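Local coordinates for lipid-transfer protein (Thermomonospora curvata, PDB 6OK1) that is of unknown function but is named a lipid-transfer protein and has the thiolase fold, at residues A[6-11]-A[224-229]; A[25-30]-A[57-62]; A[47-52]-A[100-105]; A[88-93]-A[105-110]; A[240-245]-A[383-388]. One frame throughout, in Å; residues are numbered along the deposited sequence. Where two conformers were deposited one is given.

Contact 1 of 5, residues A[6-11]-A[224-229]; sequences GAAAIA and LVVVST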
# COMPACT_ATOMS: atom_id res chain seq x y z
N GLY A 6 -15.61 -10.96 16.85
CA GLY A 6 -15.21 -11.56 18.10
C GLY A 6 -14.12 -12.59 18.00
O GLY A 6 -13.66 -13.09 19.04
N ALA A 7 -13.66 -12.93 16.80
CA ALA A 7 -12.68 -14.00 16.64
C ALA A 7 -11.29 -13.57 17.09
O ALA A 7 -10.49 -14.40 17.52
CB ALA A 7 -12.63 -14.46 15.19
N ALA A 8 -10.98 -12.28 16.97
CA ALA A 8 -9.67 -11.76 17.30
C ALA A 8 -9.78 -10.65 18.33
O ALA A 8 -10.84 -10.05 18.53
CB ALA A 8 -8.97 -11.20 16.05
N ALA A 9 -8.65 -10.35 18.96
CA ALA A 9 -8.65 -9.33 19.98
C ALA A 9 -7.31 -8.59 20.00
O ALA A 9 -6.27 -9.16 19.67
CB ALA A 9 -8.91 -9.96 21.35
N ILE A 10 -7.34 -7.35 20.48
CA ILE A 10 -6.12 -6.60 20.75
C ILE A 10 -5.64 -6.92 22.15
O ILE A 10 -6.34 -6.66 23.15
CB ILE A 10 -6.32 -5.09 20.57
CG1 ILE A 10 -6.73 -4.77 19.13
CG2 ILE A 10 -5.02 -4.35 20.94
CD1 ILE A 10 -7.05 -3.31 18.88
N ALA A 11 -4.44 -7.46 22.23
CA ALA A 11 -3.85 -7.90 23.47
C ALA A 11 -2.69 -7.03 23.92
O ALA A 11 -2.30 -7.10 25.08
CB ALA A 11 -3.34 -9.34 23.34
N LEU A 224 0.04 -2.03 17.76
CA LEU A 224 -1.08 -2.79 18.33
C LEU A 224 -0.86 -4.25 17.97
O LEU A 224 -0.58 -4.55 16.82
CB LEU A 224 -2.42 -2.33 17.74
CG LEU A 224 -2.71 -0.83 17.71
CD1 LEU A 224 -3.80 -0.51 16.74
CD2 LEU A 224 -3.11 -0.31 19.09
N VAL A 225 -1.04 -5.16 18.95
CA VAL A 225 -0.87 -6.60 18.76
C VAL A 225 -2.24 -7.27 18.73
O VAL A 225 -3.02 -7.14 19.68
CB VAL A 225 -0.01 -7.22 19.87
CG1 VAL A 225 0.02 -8.73 19.74
CG2 VAL A 225 1.40 -6.68 19.78
N VAL A 226 -2.51 -8.01 17.66
CA VAL A 226 -3.80 -8.68 17.47
C VAL A 226 -3.54 -10.18 17.47
O VAL A 226 -2.62 -10.66 16.79
CB VAL A 226 -4.46 -8.23 16.15
CG1 VAL A 226 -5.78 -8.99 15.87
CG2 VAL A 226 -4.74 -6.71 16.19
N VAL A 227 -4.34 -10.93 18.24
CA VAL A 227 -4.25 -12.38 18.30
C VAL A 227 -5.67 -12.94 18.30
O VAL A 227 -6.65 -12.20 18.36
CB VAL A 227 -3.48 -12.86 19.55
CG1 VAL A 227 -2.06 -12.42 19.49
CG2 VAL A 227 -4.14 -12.32 20.79
N SER A 228 -5.79 -14.28 18.30
CA SER A 228 -7.12 -14.84 18.48
C SER A 228 -7.64 -14.49 19.87
O SER A 228 -6.87 -14.30 20.83
CB SER A 228 -7.10 -16.36 18.29
OG SER A 228 -6.44 -16.97 19.37
N THR A 229 -8.96 -14.43 20.00
CA THR A 229 -9.54 -14.18 21.31
C THR A 229 -9.15 -15.28 22.30
O THR A 229 -8.85 -14.99 23.46
CB THR A 229 -11.06 -14.04 21.17
OG1 THR A 229 -11.35 -12.85 20.41
CG2 THR A 229 -11.72 -13.91 22.52
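A8, A9 and I10 pair with S228, V227 and V226 as neighbouring antiparallel strands of the large sheet in this thiolase-fold chain. A9 and V227 form the hydrogen-bonded pair: A9 N reaches V227 O at 2.8 Å, and V227 N gives a bond back to A9 O. One step further on, A11 N donates to V225 O at 2.9 Å. I10 and V226 face each other as a non-hydrogen-bonded pair, their side chains on the same face. The I10 side chain can be traced outward from CB, which lies 4.0 Å from V225 O. CG2, placed anti to the backbone N (chi1 of CG1 -61°), swings back over V225 O at 3.7 Å. CG1 takes the other route and meets V226 CG2 at 4.0 Å, the two side chains crossing at a slant, and CD1 continues from it in an extended chain (chi2 176°). I351 and V355 of helix 348-359 cover the isoleucine. V226 also touches A8 CB through its CG1. On the other face A11 CB rests on V227 CG2. The strand pairing ends where the chain turns into helix 229-232, with S228 at the N-cap, its OG bonded to R231 N. There T229 holds the loop before strand 8-15 twice: T229 N donates to A7 O at 2.9 Å, and T229 OG1 donates to G6 O at 2.7 Å from 43° above the carbonyl plane.

Contact 2 of 5, residues A[25-30]-A[57-62]; sequences SELQLA and DTSSEI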
# COMPACT_ATOMS: atom_id res chain seq x y z
N SER A 25 15.14 8.12 13.86
CA SER A 25 14.55 7.76 12.58
C SER A 25 13.13 7.24 12.74
O SER A 25 12.74 6.73 13.79
CB SER A 25 15.38 6.69 11.87
OG SER A 25 15.20 5.45 12.50
N GLU A 26 12.36 7.35 11.65
CA GLU A 26 11.02 6.75 11.62
C GLU A 26 11.09 5.25 11.86
O GLU A 26 10.26 4.68 12.59
CB GLU A 26 10.34 7.06 10.28
CG GLU A 26 10.22 8.55 10.01
CD GLU A 26 9.22 8.93 8.92
OE1 GLU A 26 9.00 8.11 8.00
OE2 GLU A 26 8.67 10.06 9.00
N LEU A 27 12.11 4.58 11.31
CA LEU A 27 12.25 3.15 11.57
C LEU A 27 12.51 2.88 13.04
O LEU A 27 11.95 1.93 13.61
CB LEU A 27 13.38 2.56 10.71
CG LEU A 27 13.71 1.08 10.95
CD1 LEU A 27 12.55 0.16 10.59
CD2 LEU A 27 14.95 0.71 10.16
N GLN A 28 13.35 3.68 13.70
CA GLN A 28 13.56 3.44 15.11
C GLN A 28 12.26 3.61 15.89
O GLN A 28 11.96 2.81 16.78
CB GLN A 28 14.67 4.35 15.68
CG GLN A 28 14.83 4.19 17.18
CD GLN A 28 16.20 4.64 17.71
OE1 GLN A 28 17.11 4.95 16.96
NE2 GLN A 28 16.32 4.66 19.01
N LEU A 29 11.47 4.62 15.55
CA LEU A 29 10.20 4.79 16.25
C LEU A 29 9.30 3.57 16.04
O LEU A 29 8.62 3.14 16.97
CB LEU A 29 9.50 6.05 15.76
CG LEU A 29 10.23 7.39 15.99
CD1 LEU A 29 9.47 8.51 15.33
CD2 LEU A 29 10.35 7.65 17.51
N ALA A 30 9.21 3.09 14.80
CA ALA A 30 8.39 1.91 14.52
C ALA A 30 8.86 0.73 15.32
O ALA A 30 8.06 0.03 15.94
CB ALA A 30 8.42 1.59 13.03
N ASP A 57 3.72 4.47 5.02
CA ASP A 57 4.72 4.23 6.04
C ASP A 57 6.02 3.76 5.40
O ASP A 57 6.02 2.84 4.57
CB ASP A 57 4.22 3.21 7.06
CG ASP A 57 5.01 3.30 8.34
OD1 ASP A 57 6.17 2.84 8.34
OD2 ASP A 57 4.53 3.88 9.34
N THR A 58 7.14 4.43 5.75
CA THR A 58 8.42 4.17 5.11
C THR A 58 9.19 3.03 5.76
O THR A 58 10.22 2.61 5.22
CB THR A 58 9.30 5.45 5.15
OG1 THR A 58 9.60 5.77 6.51
CG2 THR A 58 8.59 6.65 4.48
N SER A 59 8.77 2.58 6.94
CA SER A 59 9.42 1.48 7.63
C SER A 59 8.74 0.19 7.20
O SER A 59 7.82 -0.29 7.86
CB SER A 59 9.34 1.67 9.13
OG SER A 59 9.91 2.92 9.48
N SER A 60 9.19 -0.37 6.08
CA SER A 60 8.53 -1.54 5.54
C SER A 60 8.54 -2.71 6.53
O SER A 60 9.39 -2.81 7.42
CB SER A 60 9.20 -1.95 4.23
OG SER A 60 10.37 -2.66 4.51
N GLU A 61 7.61 -3.64 6.30
CA GLU A 61 7.48 -4.82 7.14
C GLU A 61 8.82 -5.54 7.27
O GLU A 61 9.17 -6.01 8.35
CB GLU A 61 6.42 -5.77 6.56
CG GLU A 61 5.04 -5.10 6.37
CD GLU A 61 4.82 -4.57 4.99
OE1 GLU A 61 5.77 -4.03 4.38
OE2 GLU A 61 3.67 -4.69 4.50
N ILE A 62 9.58 -5.63 6.17
CA ILE A 62 10.83 -6.39 6.25
C ILE A 62 11.87 -5.65 7.07
O ILE A 62 12.70 -6.29 7.74
CB ILE A 62 11.37 -6.72 4.86
CG1 ILE A 62 11.60 -5.46 4.02
CG2 ILE A 62 10.44 -7.72 4.16
CD1 ILE A 62 12.36 -5.75 2.71
O HOH W 1 6.57 6.54 7.93
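The E26 carboxylate is met by T58 end-on: T58 OG1 donates to E26 OE1 at 2.8 Å, nearly in line with the C-O bond, so the hydroxyl sits over neither face. Water 1 gives the same E26 OE1 a second bond at 2.9 Å and accepts from T58 N, bridging the side chain of the helix to the backbone of the loop. The other oxygen, E26 OE2, takes N112 N of strand 104-112. The second flat group, the D57 carboxylate, faces its own loop: D57 OD1 accepts from S59 N at 3.0 Å on the anti side, 23° out of plane, closing an Asx turn, while OD2 goes to R109 and A110 N. The E26 and T58 side chains cross at about a right angle, and T58 points its OG1 at the glutamate from between its own backbone N and carbonyl carbon (chi1 64°). S59 then lies against the helix. Its OG comes to 3.1 Å from L27 CA, and its CB touches L27 CD1 at 3.8 Å and A30 CB at 4.0 Å. S25 caps this helix 26-40 through its OG, which accepts from Q28 N. On the outer side T58 packs on G131, and L27 on A132, of the second subunit, so the contact borders a subunit interface. With two donors on OE1 and a backbone N-H on OE2, E26 is probably held as an anion, its carboxylate tying the first turn of the helix to loop 57-60 and to strand 104-112.

Contact 3 of 5, residues A[47-52]-A[100-105]; sequences DVDGLV and GIAEVV. With NA (sodium ion), chain E.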
# COMPACT_ATOMS: atom_id res chain seq x y z
N ASP A 47 7.30 -14.63 18.13
CA ASP A 47 5.90 -15.05 18.05
C ASP A 47 5.15 -14.38 16.89
O ASP A 47 4.16 -14.93 16.41
CB ASP A 47 5.18 -14.75 19.36
CG ASP A 47 5.73 -15.54 20.54
OD1 ASP A 47 6.13 -16.69 20.32
OD2 ASP A 47 5.76 -15.00 21.66
N VAL A 48 5.61 -13.22 16.43
CA VAL A 48 4.90 -12.42 15.42
C VAL A 48 5.06 -13.04 14.04
O VAL A 48 6.17 -13.28 13.58
CB VAL A 48 5.43 -10.98 15.42
CG1 VAL A 48 4.74 -10.15 14.34
CG2 VAL A 48 5.21 -10.34 16.78
N ASP A 49 3.94 -13.25 13.35
CA ASP A 49 4.00 -13.75 11.98
C ASP A 49 3.26 -12.85 11.00
O ASP A 49 3.14 -13.22 9.82
CB ASP A 49 3.50 -15.20 11.90
CG ASP A 49 2.13 -15.40 12.49
OD1 ASP A 49 1.46 -14.42 12.86
OD2 ASP A 49 1.70 -16.58 12.59
N GLY A 50 2.79 -11.69 11.44
CA GLY A 50 2.13 -10.76 10.54
C GLY A 50 2.43 -9.32 10.91
O GLY A 50 2.57 -8.98 12.09
N LEU A 51 2.49 -8.47 9.88
CA LEU A 51 2.69 -7.03 10.06
C LEU A 51 1.79 -6.27 9.09
O LEU A 51 1.77 -6.59 7.90
CB LEU A 51 4.14 -6.61 9.81
CG LEU A 51 5.16 -7.02 10.89
CD1 LEU A 51 6.59 -6.64 10.48
CD2 LEU A 51 4.84 -6.41 12.24
N VAL A 52 1.10 -5.25 9.60
CA VAL A 52 0.21 -4.42 8.79
C VAL A 52 0.55 -2.95 9.05
O VAL A 52 0.72 -2.54 10.20
CB VAL A 52 -1.27 -4.69 9.10
CG1 VAL A 52 -2.16 -3.90 8.16
CG2 VAL A 52 -1.60 -6.22 8.99
N GLY A 100 -6.87 -18.10 9.90
CA GLY A 100 -5.73 -18.95 10.19
C GLY A 100 -4.48 -18.65 9.40
O GLY A 100 -3.52 -19.41 9.44
N ILE A 101 -4.45 -17.54 8.68
CA ILE A 101 -3.24 -17.17 7.95
C ILE A 101 -2.12 -16.78 8.92
O ILE A 101 -0.95 -17.10 8.70
CB ILE A 101 -3.57 -16.03 6.97
CG1 ILE A 101 -4.40 -16.57 5.80
CG2 ILE A 101 -2.29 -15.35 6.47
CD1 ILE A 101 -3.70 -17.68 4.96
N ALA A 102 -2.48 -16.08 9.98
CA ALA A 102 -1.50 -15.61 10.96
C ALA A 102 -2.05 -15.80 12.36
O ALA A 102 -3.26 -15.78 12.58
CB ALA A 102 -1.16 -14.12 10.76
N GLU A 103 -1.13 -15.96 13.31
CA GLU A 103 -1.50 -16.07 14.72
C GLU A 103 -1.25 -14.79 15.51
O GLU A 103 -2.00 -14.51 16.45
CB GLU A 103 -0.73 -17.24 15.35
CG GLU A 103 -1.24 -18.59 14.85
CD GLU A 103 -0.50 -19.75 15.45
OE1 GLU A 103 0.75 -19.73 15.40
OE2 GLU A 103 -1.16 -20.67 15.97
N VAL A 104 -0.25 -14.01 15.15
CA VAL A 104 0.15 -12.83 15.93
C VAL A 104 0.51 -11.72 14.96
O VAL A 104 1.55 -11.80 14.29
CB VAL A 104 1.33 -13.12 16.86
CG1 VAL A 104 1.66 -11.90 17.67
CG2 VAL A 104 1.00 -14.30 17.80
N VAL A 105 -0.32 -10.69 14.87
CA VAL A 105 -0.17 -9.64 13.87
C VAL A 105 0.06 -8.33 14.61
O VAL A 105 -0.67 -8.00 15.54
CB VAL A 105 -1.39 -9.55 12.94
CG1 VAL A 105 -1.12 -8.51 11.84
CG2 VAL A 105 -1.69 -10.95 12.34
NA NA E . 8.11 -14.28 12.69
O HOH W 2 2.84 -18.39 13.90
O HOH W 3 7.07 -16.52 12.78
O HOH W 4 9.72 -15.80 13.23
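D49 grips the backbone of E103 and V104 with both of its carboxylate oxygens. D49 OD2 receives E103 N at 3.0 Å through its syn lone pair, and D49 OD1 receives V104 N at 2.9 Å in a nearly straight bond, also from the syn side but 28° out of the carboxylate plane. The aspartate gets there because CG is tucked between its own backbone N and carbonyl carbon (chi1 53°), which turns the carboxylate toward the backbone of 102-104. Its own N-H completes the exchange: D49 N donates to V104 O at 2.9 Å, and G50 N adds a weak bond to the same oxygen. A102 CB presses against D49 OD1, and a water lies between the D49 and E103 carboxylates, two like charges that come near each other. V104, the residue most covered by the contact, turns its apolar branches to the loop: its CB sits 3.4 Å from D47 O, and CG1 meets V48 CG2 at 4.0 Å, the two valines crossing at about a right angle. The carbonyl of V48 faces elsewhere, its O binding the sodium ion at 2.4 Å together with I70 O, E72 O and two waters. V105 stands opposite G50, where the CA atoms come within 4.2 Å, and sends CG1 to V52 CG2. From here strands 50-54 and 104-112 run on in parallel, backed by helix 86-98, as neighbours in the N-terminal half of the thiolase fold.

Contact 4 of 5, residues A[88-93]-A[105-110]; sequences GTVQQA and VVCYRA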
# COMPACT_ATOMS: atom_id res chain seq x y z
N GLY A 88 -8.69 0.05 9.53
CA GLY A 88 -8.48 -0.98 8.53
C GLY A 88 -7.28 -1.86 8.80
O GLY A 88 -7.31 -3.06 8.49
N THR A 89 -6.20 -1.31 9.39
CA THR A 89 -5.06 -2.17 9.67
C THR A 89 -5.44 -3.24 10.68
O THR A 89 -5.02 -4.40 10.58
CB THR A 89 -3.83 -1.39 10.18
OG1 THR A 89 -4.08 -0.86 11.50
CG2 THR A 89 -3.41 -0.30 9.20
N VAL A 90 -6.30 -2.88 11.64
CA VAL A 90 -6.77 -3.85 12.61
C VAL A 90 -7.76 -4.83 11.98
O VAL A 90 -7.75 -6.01 12.32
CB VAL A 90 -7.37 -3.13 13.82
CG1 VAL A 90 -7.97 -4.15 14.80
CG2 VAL A 90 -6.29 -2.30 14.53
N GLN A 91 -8.63 -4.37 11.07
CA GLN A 91 -9.45 -5.31 10.31
C GLN A 91 -8.58 -6.34 9.60
O GLN A 91 -8.87 -7.55 9.65
CB GLN A 91 -10.33 -4.60 9.29
CG GLN A 91 -11.33 -5.57 8.67
CD GLN A 91 -11.97 -5.03 7.44
OE1 GLN A 91 -11.28 -4.57 6.53
NE2 GLN A 91 -13.29 -5.08 7.38
N GLN A 92 -7.53 -5.88 8.90
CA GLN A 92 -6.60 -6.78 8.24
C GLN A 92 -6.09 -7.85 9.19
O GLN A 92 -6.14 -9.05 8.88
CB GLN A 92 -5.43 -5.99 7.66
CG GLN A 92 -5.74 -5.25 6.37
CD GLN A 92 -5.74 -6.18 5.18
OE1 GLN A 92 -4.84 -7.03 5.06
NE2 GLN A 92 -6.75 -6.10 4.36
N ALA A 93 -5.62 -7.44 10.36
CA ALA A 93 -5.07 -8.38 11.32
C ALA A 93 -6.13 -9.36 11.80
O ALA A 93 -5.88 -10.56 11.90
CB ALA A 93 -4.47 -7.60 12.48
N VAL A 105 -0.32 -10.69 14.87
CA VAL A 105 -0.17 -9.64 13.87
C VAL A 105 0.06 -8.33 14.61
O VAL A 105 -0.67 -8.00 15.54
CB VAL A 105 -1.39 -9.55 12.94
CG1 VAL A 105 -1.12 -8.51 11.84
CG2 VAL A 105 -1.69 -10.95 12.34
N VAL A 106 1.08 -7.58 14.19
CA VAL A 106 1.31 -6.24 14.73
C VAL A 106 0.93 -5.20 13.69
O VAL A 106 1.41 -5.24 12.55
CB VAL A 106 2.76 -6.05 15.19
CG1 VAL A 106 2.91 -4.74 15.91
CG2 VAL A 106 3.16 -7.20 16.14
N CYS A 107 0.07 -4.26 14.08
CA CYS A 107 -0.32 -3.13 13.25
C CYS A 107 0.43 -1.90 13.76
O CYS A 107 0.47 -1.68 14.97
CB CYS A 107 -1.83 -2.88 13.35
SG CYS A 107 -2.84 -4.36 13.12
N TYR A 108 1.04 -1.12 12.86
CA TYR A 108 1.87 -0.01 13.33
C TYR A 108 1.85 1.17 12.37
O TYR A 108 1.50 1.06 11.20
CB TYR A 108 3.33 -0.46 13.56
CG TYR A 108 4.06 -0.88 12.30
CD1 TYR A 108 4.00 -2.18 11.84
CD2 TYR A 108 4.83 0.02 11.57
CE1 TYR A 108 4.67 -2.56 10.69
CE2 TYR A 108 5.50 -0.36 10.41
CZ TYR A 108 5.41 -1.65 9.99
OH TYR A 108 6.05 -2.06 8.86
N ARG A 109 2.25 2.33 12.91
CA ARG A 109 2.50 3.53 12.13
C ARG A 109 3.49 4.35 12.93
O ARG A 109 3.30 4.54 14.14
CB ARG A 109 1.20 4.32 11.89
CG ARG A 109 1.33 5.50 10.93
CD ARG A 109 1.45 5.04 9.50
NE ARG A 109 1.45 6.17 8.57
CZ ARG A 109 2.52 6.78 8.08
NH1 ARG A 109 3.75 6.38 8.38
NH2 ARG A 109 2.35 7.83 7.27
N ALA A 110 4.53 4.84 12.27
CA ALA A 110 5.48 5.71 12.95
C ALA A 110 6.06 6.72 11.97
O ALA A 110 6.36 6.38 10.82
CB ALA A 110 6.62 4.90 13.60
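A93 and T89, one helical turn apart, both aim their CB atoms at the strand, while V105 and C107, two residues apart, aim theirs back at the helix. V106 and Y108, the alternate residues, turn to the other side of the sheet. The C107 thiol is the centre of the packing. Its SG is anti to the carbonyl carbon and beside the backbone N (chi1 -48°), which lays the sulfur against the helix backbone: C107 SG is 3.3 Å from T89 O and 3.7 Å from A93 CB, with V90 CG2 more loosely beside it. T89 comes down over the other end of the cysteine, its OG1 3.5 Å from C107 CB; that hydroxyl has its polar partner in A86 O, a turn earlier in the helix. A93 CB fits against V105 CG1 at 3.5 Å and also meets V105 CB, so the one methyl touches both the valine and the sulfur. All of this is van der Waals packing between buried groups. Around it, V226 covers A93 and V52 covers T89, while M348 and I351 of helix 348-359 flank T89 and V90. From the flank of the helix the Q92 side chain leads away from the strand, and its NE2 bonds to Q92 OE1 of the second subunit. The axes of helix 88-93 and strand 105-110 lie 8.4 Å apart and run nearly antiparallel (166°), the helix-on-sheet packing of a beta-alpha-beta crossover: strand 75-79, helix 86-98 and parallel strand 104-112, with strand 50-54 between the two strands, as in the thiolase fold.

Contact 5 of 5, residues A[240-245]-A[383-388]; sequences ALIWGA and SGLILG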
# COMPACT_ATOMS: atom_id res chain seq x y z
N ALA A 240 -9.29 -6.97 24.37
CA ALA A 240 -10.17 -6.00 23.74
C ALA A 240 -10.65 -6.68 22.47
O ALA A 240 -9.96 -6.71 21.46
CB ALA A 240 -9.44 -4.69 23.46
N LEU A 241 -11.82 -7.31 22.54
CA LEU A 241 -12.26 -8.13 21.42
C LEU A 241 -12.66 -7.23 20.26
O LEU A 241 -13.27 -6.18 20.46
CB LEU A 241 -13.45 -9.00 21.82
CG LEU A 241 -13.12 -10.38 22.41
CD1 LEU A 241 -12.34 -10.25 23.70
CD2 LEU A 241 -14.42 -11.13 22.63
N ILE A 242 -12.36 -7.69 19.06
CA ILE A 242 -12.71 -6.98 17.84
C ILE A 242 -14.07 -7.52 17.42
O ILE A 242 -14.18 -8.47 16.65
CB ILE A 242 -11.63 -7.13 16.78
CG1 ILE A 242 -10.31 -6.55 17.31
CG2 ILE A 242 -12.02 -6.42 15.53
CD1 ILE A 242 -9.06 -7.06 16.58
N TRP A 243 -15.12 -6.87 17.92
CA TRP A 243 -16.50 -7.24 17.60
C TRP A 243 -16.98 -6.67 16.28
O TRP A 243 -17.85 -7.27 15.64
CB TRP A 243 -17.44 -6.78 18.70
CG TRP A 243 -17.43 -7.74 19.84
CD1 TRP A 243 -17.03 -7.48 21.11
CD2 TRP A 243 -17.80 -9.13 19.80
NE1 TRP A 243 -17.16 -8.62 21.89
CE2 TRP A 243 -17.62 -9.64 21.11
CE3 TRP A 243 -18.28 -9.97 18.80
CZ2 TRP A 243 -17.89 -10.96 21.42
CZ3 TRP A 243 -18.56 -11.29 19.13
CH2 TRP A 243 -18.35 -11.77 20.42
N GLY A 244 -16.46 -5.52 15.89
CA GLY A 244 -16.70 -4.99 14.57
C GLY A 244 -15.42 -4.42 14.01
O GLY A 244 -14.62 -3.82 14.73
N ALA A 245 -15.23 -4.63 12.72
CA ALA A 245 -14.08 -4.06 12.00
C ALA A 245 -14.50 -3.92 10.56
O ALA A 245 -14.87 -4.92 9.93
CB ALA A 245 -12.86 -4.97 12.12
N SER A 383 -12.54 3.65 7.84
CA SER A 383 -12.68 2.39 8.58
C SER A 383 -13.13 2.68 10.00
O SER A 383 -13.13 3.82 10.46
CB SER A 383 -11.35 1.59 8.55
OG SER A 383 -10.24 2.38 8.97
N GLY A 384 -13.51 1.61 10.70
CA GLY A 384 -13.96 1.72 12.08
C GLY A 384 -13.81 0.40 12.78
O GLY A 384 -13.64 -0.65 12.15
N LEU A 385 -13.90 0.46 14.11
CA LEU A 385 -13.91 -0.73 14.95
C LEU A 385 -14.98 -0.59 16.00
O LEU A 385 -15.28 0.52 16.45
CB LEU A 385 -12.60 -0.94 15.70
CG LEU A 385 -11.35 -1.05 14.83
CD1 LEU A 385 -10.14 -0.86 15.69
CD2 LEU A 385 -11.30 -2.36 14.08
N ILE A 386 -15.51 -1.72 16.45
CA ILE A 386 -16.09 -1.80 17.79
C ILE A 386 -15.23 -2.77 18.57
O ILE A 386 -15.08 -3.94 18.18
CB ILE A 386 -17.58 -2.21 17.78
CG1 ILE A 386 -18.43 -1.12 17.10
CG2 ILE A 386 -18.07 -2.45 19.22
CD1 ILE A 386 -19.89 -1.51 16.83
N LEU A 387 -14.61 -2.27 19.64
CA LEU A 387 -13.86 -3.07 20.59
C LEU A 387 -14.73 -3.29 21.82
O LEU A 387 -15.42 -2.36 22.28
CB LEU A 387 -12.55 -2.39 20.99
CG LEU A 387 -11.60 -2.08 19.84
CD1 LEU A 387 -10.34 -1.48 20.39
CD2 LEU A 387 -11.29 -3.32 19.03
N GLY A 388 -14.71 -4.51 22.36
CA GLY A 388 -15.58 -4.85 23.46
C GLY A 388 -14.94 -5.75 24.50
O GLY A 388 -13.99 -6.49 24.23
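Opposite I386, strand 240-248 fits in two residues, W243 and G244, where strand 382-388 has one: a classic beta bulge in this antiparallel pair. I386 O takes the two amides together: W243 N at 2.9 Å, nearly in line with the carbonyl, and G244 N at 3.1 Å on a lone pair in the carbonyl plane. I386 N answers with a bond to G244 O. Before the bulge L241 and G388 exchange a pair of bonds, L241 N to G388 O and G388 N to L241 O, each at 2.9 Å. On the face that carries I242, A245, L385 and L387, A245 CB meets L385 CD2 at 3.6 Å, and I242 CG1 lies beside L387 CD2 at 3.8 Å, the two side chains pointing the same way. Both leucines place CG beside the backbone N (chi1 -57° in L385), leaning CD2 toward the neighbouring strand. Further out, L385 and L387 rest on helix 348-359, with V90 of helix 86-98 against I242 and L385. On the opposite face I386 is covered by L277, Y278 and S281 of helix 268-281, and Q280 OE1 takes A245 N. The W243 ring, in cation-pi contact with R391, turns its edge to G388, where the lack of a side chain admits it closely: W243 CD1 approaches G388 CA at 3.8 Å, in the plane of the ring.

From the N terminus, strand 8-15 opens the longest of these loops, and contact 1 closes it more than 200 residues later by pairing 6-11 with 224-229; contacts 2, 3 and 4 lie within it. Contact 2 closes first, tying the start of helix 26-40 to the loop before helix 61-68. Contact 3 crosses it, opening at 47-52 and closing at 100-105, and contact 4 crosses contact 3 in turn, the two sharing V105. Strand 104-112 then bonds to strand 219-228, linking contacts 3 and 4 to contact 1. Contact 5 comes after, closing a loop of nearly 140 residues between 240-245 and 383-388; its strand 240-248 lies beside strand 8-15 and carries the same sheet into the C-terminal half.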